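PDB 1M22: peptide amidase from Stenotrophomonas maltophilia, which probably hydrolyses amide bonds, including those of peptide amides, as an amidase signature enzyme. Local coordinates for residues Leu348-Gln356 with Gln368-Ala376. Sequence-based numbering, arbitrary orientation.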
ATOM      1  N   LEU A 348      -3.340  25.127  -2.444  1.00 12.86           N
ATOM      2  CA  LEU A 348      -2.730  24.647  -1.220  1.00 13.77           C
ATOM      3  C   LEU A 348      -2.940  25.727  -0.159  1.00 13.21           C
ATOM      4  O   LEU A 348      -3.124  25.428   1.017  1.00 12.91           O
ATOM      5  CB  LEU A 348      -1.243  24.378  -1.450  1.00 14.23           C
ATOM      6  CG  LEU A 348      -0.414  23.854  -0.278  1.00 14.51           C
ATOM      7  CD1 LEU A 348      -1.149  22.735   0.446  1.00 13.33           C
ATOM      8  CD2 LEU A 348       0.925  23.365  -0.808  1.00 11.99           C
ATOM      9  N   ALA A 349      -2.931  26.988  -0.587  1.00 11.89           N
ATOM     10  CA  ALA A 349      -3.149  28.099   0.333  1.00 13.05           C
ATOM     11  C   ALA A 349      -4.535  27.985   0.972  1.00 12.50           C
ATOM     12  O   ALA A 349      -4.702  28.277   2.157  1.00 14.13           O
ATOM     13  CB  ALA A 349      -3.014  29.431  -0.405  1.00 13.65           C
ATOM     14  N   ASP A 350      -5.529  27.561   0.190  1.00 12.05           N
ATOM     15  CA  ASP A 350      -6.888  27.400   0.713  1.00 12.95           C
ATOM     16  C   ASP A 350      -6.916  26.326   1.792  1.00 11.07           C
ATOM     17  O   ASP A 350      -7.622  26.458   2.790  1.00 13.29           O
ATOM     18  CB  ASP A 350      -7.874  26.991  -0.387  1.00 15.80           C
ATOM     19  CG  ASP A 350      -8.054  28.055  -1.448  1.00 19.05           C
ATOM     20  OD1 ASP A 350      -7.986  29.255  -1.113  1.00 19.80           O
ATOM     21  OD2 ASP A 350      -8.288  27.682  -2.618  1.00 20.94           O
ATOM     22  N   LEU A 351      -6.158  25.252   1.582  1.00 11.39           N
ATOM     23  CA  LEU A 351      -6.109  24.163   2.553  1.00 10.88           C
ATOM     24  C   LEU A 351      -5.457  24.637   3.849  1.00 10.05           C
ATOM     25  O   LEU A 351      -5.948  24.355   4.943  1.00 10.66           O
ATOM     26  CB  LEU A 351      -5.335  22.971   1.981  1.00 10.91           C
ATOM     27  CG  LEU A 351      -5.073  21.804   2.939  1.00  9.98           C
ATOM     28  CD1 LEU A 351      -6.387  21.265   3.484  1.00 11.02           C
ATOM     29  CD2 LEU A 351      -4.303  20.712   2.207  1.00 10.00           C
ATOM     30  N   ILE A 352      -4.345  25.354   3.716  1.00 10.50           N
ATOM     31  CA  ILE A 352      -3.636  25.879   4.875  1.00 12.52           C
ATOM     32  C   ILE A 352      -4.560  26.803   5.668  1.00 11.89           C
ATOM     33  O   ILE A 352      -4.601  26.749   6.898  1.00 12.29           O
ATOM     34  CB  ILE A 352      -2.370  26.646   4.434  1.00 12.48           C
ATOM     35  CG1 ILE A 352      -1.354  25.654   3.856  1.00 13.84           C
ATOM     36  CG2 ILE A 352      -1.775  27.410   5.615  1.00 13.63           C
ATOM     37  CD1 ILE A 352      -0.160  26.298   3.181  1.00 13.51           C
ATOM     38  N   ALA A 353      -5.315  27.633   4.954  1.00 12.18           N
ATOM     39  CA  ALA A 353      -6.245  28.557   5.594  1.00 14.01           C
ATOM     40  C   ALA A 353      -7.373  27.790   6.278  1.00 14.18           C
ATOM     41  O   ALA A 353      -7.809  28.155   7.371  1.00 15.20           O
ATOM     42  CB  ALA A 353      -6.817  29.523   4.563  1.00 14.39           C
ATOM     43  N   PHE A 354      -7.841  26.720   5.639  1.00 13.37           N
ATOM     44  CA  PHE A 354      -8.917  25.918   6.209  1.00 12.39           C
ATOM     45  C   PHE A 354      -8.501  25.304   7.539  1.00 12.68           C
ATOM     46  O   PHE A 354      -9.244  25.369   8.519  1.00 12.90           O
ATOM     47  CB  PHE A 354      -9.342  24.806   5.241  1.00 14.20           C
ATOM     48  CG  PHE A 354     -10.358  23.853   5.819  1.00 13.07           C
ATOM     49  CD1 PHE A 354      -9.963  22.804   6.648  1.00 12.18           C
ATOM     50  CD2 PHE A 354     -11.715  24.022   5.560  1.00 13.41           C
ATOM     51  CE1 PHE A 354     -10.902  21.940   7.209  1.00 13.85           C
ATOM     52  CE2 PHE A 354     -12.662  23.165   6.116  1.00 14.00           C
ATOM     53  CZ  PHE A 354     -12.255  22.121   6.943  1.00 13.97           C
ATOM     54  N   ASN A 355      -7.316  24.704   7.577  1.00 11.97           N
ATOM     55  CA  ASN A 355      -6.848  24.083   8.808  1.00 12.82           C
ATOM     56  C   ASN A 355      -6.692  25.103   9.929  1.00 14.06           C
ATOM     57  O   ASN A 355      -6.951  24.797  11.090  1.00 14.44           O
ATOM     58  CB  ASN A 355      -5.524  23.346   8.578  1.00 12.18           C
ATOM     59  CG  ASN A 355      -5.688  22.120   7.700  1.00 11.09           C
ATOM     60  OD1 ASN A 355      -6.734  21.472   7.711  1.00 11.42           O
ATOM     61  ND2 ASN A 355      -4.646  21.790   6.947  1.00 10.74           N
ATOM     62  N   GLN A 356      -6.273  26.315   9.577  1.00 15.00           N
ATOM     63  CA  GLN A 356      -6.103  27.368  10.572  1.00 17.07           C
ATOM     64  C   GLN A 356      -7.461  27.785  11.127  1.00 17.71           C
ATOM     65  O   GLN A 356      -7.598  28.040  12.324  1.00 18.60           O
ATOM     66  CB  GLN A 356      -5.398  28.575   9.951  1.00 17.96           C
ATOM     67  CG  GLN A 356      -3.974  28.292   9.508  1.00 23.01           C
ATOM     68  CD  GLN A 356      -3.288  29.510   8.925  1.00 26.81           C
ATOM     69  OE1 GLN A 356      -3.769  30.106   7.962  1.00 27.80           O
ATOM     70  NE2 GLN A 356      -2.154  29.884   9.506  1.00 29.02           N
ATOM     71  N   GLN A 368       0.974  21.752  10.409  1.00  9.90           N
ATOM     72  CA  GLN A 368       0.883  21.579   8.962  1.00  8.71           C
ATOM     73  C   GLN A 368       2.101  22.196   8.278  1.00  7.12           C
ATOM     74  O   GLN A 368       1.990  22.824   7.221  1.00  9.03           O
ATOM     75  CB  GLN A 368      -0.414  22.206   8.432  1.00  9.15           C
ATOM     76  CG  GLN A 368      -0.542  23.713   8.645  1.00 10.77           C
ATOM     77  CD  GLN A 368      -1.859  24.258   8.121  1.00 11.78           C
ATOM     78  OE1 GLN A 368      -2.487  23.659   7.249  1.00 12.17           O
ATOM     79  NE2 GLN A 368      -2.277  25.411   8.637  1.00 14.59           N
ATOM     80  N   GLU A 369       3.265  21.982   8.882  1.00  8.84           N
ATOM     81  CA  GLU A 369       4.526  22.514   8.376  1.00  9.76           C
ATOM     82  C   GLU A 369       4.892  22.101   6.954  1.00  9.93           C
ATOM     83  O   GLU A 369       5.491  22.882   6.217  1.00 10.76           O
ATOM     84  CB  GLU A 369       5.673  22.135   9.320  1.00 10.28           C
ATOM     85  CG  GLU A 369       5.497  22.659  10.742  1.00 13.15           C
ATOM     86  CD  GLU A 369       4.873  21.645  11.689  1.00 14.29           C
ATOM     87  OE1 GLU A 369       4.133  20.750  11.231  1.00 12.05           O
ATOM     88  OE2 GLU A 369       5.113  21.751  12.910  1.00 16.36           O
ATOM     89  N   LEU A 370       4.548  20.878   6.562  1.00  9.19           N
ATOM     90  CA  LEU A 370       4.868  20.426   5.213  1.00  9.06           C
ATOM     91  C   LEU A 370       4.002  21.144   4.182  1.00  8.09           C
ATOM     92  O   LEU A 370       4.473  21.465   3.091  1.00  8.79           O
ATOM     93  CB  LEU A 370       4.712  18.904   5.099  1.00  8.94           C
ATOM     94  CG  LEU A 370       5.738  18.115   5.922  1.00  9.65           C
ATOM     95  CD1 LEU A 370       5.444  16.628   5.807  1.00 11.06           C
ATOM     96  CD2 LEU A 370       7.150  18.419   5.431  1.00 14.41           C
ATOM     97  N   LEU A 371       2.742  21.402   4.526  1.00  8.41           N
ATOM     98  CA  LEU A 371       1.859  22.124   3.615  1.00  8.64           C
ATOM     99  C   LEU A 371       2.419  23.529   3.421  1.00  8.50           C
ATOM    100  O   LEU A 371       2.486  24.036   2.304  1.00  9.14           O
ATOM    101  CB  LEU A 371       0.443  22.238   4.185  1.00  8.57           C
ATOM    102  CG  LEU A 371      -0.331  20.958   4.508  1.00  8.42           C
ATOM    103  CD1 LEU A 371      -1.769  21.321   4.839  1.00  9.83           C
ATOM    104  CD2 LEU A 371      -0.293  20.003   3.317  1.00 10.10           C
ATOM    105  N   VAL A 372       2.821  24.149   4.528  1.00  9.78           N
ATOM    106  CA  VAL A 372       3.372  25.496   4.503  1.00  9.43           C
ATOM    107  C   VAL A 372       4.657  25.565   3.685  1.00  9.12           C
ATOM    108  O   VAL A 372       4.828  26.469   2.871  1.00  9.38           O
ATOM    109  CB  VAL A 372       3.634  25.998   5.943  1.00  8.77           C
ATOM    110  CG1 VAL A 372       4.389  27.326   5.917  1.00 10.53           C
ATOM    111  CG2 VAL A 372       2.303  26.166   6.674  1.00 10.32           C
ATOM    112  N   GLU A 373       5.559  24.612   3.888  1.00  8.23           N
ATOM    113  CA  GLU A 373       6.804  24.622   3.133  1.00  9.04           C
ATOM    114  C   GLU A 373       6.551  24.364   1.650  1.00  9.02           C
ATOM    115  O   GLU A 373       7.156  25.002   0.790  1.00 10.27           O
ATOM    116  CB  GLU A 373       7.789  23.589   3.687  1.00 12.33           C
ATOM    117  CG  GLU A 373       9.083  23.517   2.890  1.00 17.53           C
ATOM    118  CD  GLU A 373      10.238  22.920   3.672  1.00 21.05           C
ATOM    119  OE1 GLU A 373      10.007  21.982   4.463  1.00 22.98           O
ATOM    120  OE2 GLU A 373      11.383  23.385   3.479  1.00 21.02           O
ATOM    121  N   ALA A 374       5.651  23.433   1.347  1.00  8.62           N
ATOM    122  CA  ALA A 374       5.341  23.119  -0.042  1.00  9.07           C
ATOM    123  C   ALA A 374       4.723  24.311  -0.774  1.00  9.09           C
ATOM    124  O   ALA A 374       5.020  24.558  -1.941  1.00  9.65           O
ATOM    125  CB  ALA A 374       4.396  21.919  -0.109  1.00  9.58           C
ATOM    126  N   ASP A 375       3.872  25.064  -0.085  1.00  8.81           N
ATOM    127  CA  ASP A 375       3.222  26.206  -0.716  1.00 11.12           C
ATOM    128  C   ASP A 375       4.202  27.296  -1.139  1.00 11.60           C
ATOM    129  O   ASP A 375       3.918  28.067  -2.057  1.00 13.29           O
ATOM    130  CB  ASP A 375       2.167  26.800   0.219  1.00 12.00           C
ATOM    131  CG  ASP A 375       1.238  27.759  -0.495  1.00 15.04           C
ATOM    132  OD1 ASP A 375       0.687  27.368  -1.545  1.00 16.30           O
ATOM    133  OD2 ASP A 375       1.055  28.896  -0.009  1.00 18.92           O
ATOM    134  N   ALA A 376       5.357  27.344  -0.484  1.00 10.83           N
ATOM    135  CA  ALA A 376       6.367  28.352  -0.786  1.00 13.15           C
ATOM    136  C   ALA A 376       7.325  27.965  -1.909  1.00 15.11           C
ATOM    137  O   ALA A 376       8.209  28.745  -2.260  1.00 18.16           O
ATOM    138  CB  ALA A 376       7.156  28.686   0.479  1.00 12.96           C
TER
HETATM  139  O   HOH W   1      -1.383  27.866  -3.031  1.00 15.26           O
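With chi1 at 62°, Gln368 holds CG between its own backbone N and carbonyl carbon, and the extended chain beyond carries its amide across to Ile352 and Asn355 in the antiparallel pair of helices 348-357 and 369-375. The axes of the short segments approach to 9.8 Å, with 149° between their N-to-C directions, and Gln368 occupies the N-cap position of helix 369-375. Both ends of its amide are used. Its NE2 donates to Ile352 O at 3.2 Å, with the carbonyl oxygen close to the plane of the Gln368 amide; this same oxygen also accepts the helical bond from Gln356 N, so two donors grip it. On the other side of the amide, OE1 receives Asn355 ND2 at 2.9 Å in a nearly straight bond (167°) that arrives above the carbonyl plane. Together the two bonds fix the rotation of the glutamine head, while CG of Gln356 lies against NE2.

Next to this polar end, Leu371, its CG turned anti to the carbonyl carbon, is a knob in a hole formed by Leu348, Leu351, Ile352 and Asn355. Its CD1 meets Leu351 CD2 at 3.7 Å, the two side chains crossing at about a right angle, whereas its CB lies 3.9 Å from Ile352 CG1. Ile352 runs alongside in the opposite sense and lays CD1 over the backbone of Leu371 and CB of Asp375. Phe330 of helix 319-340 touches Leu348, Leu371 and Ala374, so this face of both helices packs on that long helix, away from the catalytic serines and lysine.

At the far end Leu348 CD2 packs 3.8 Å from Ala374 CB, and the helices are joined once more through a water that accepts from Ala349 N and donates to Asp375 OD1 at 2.6 Å.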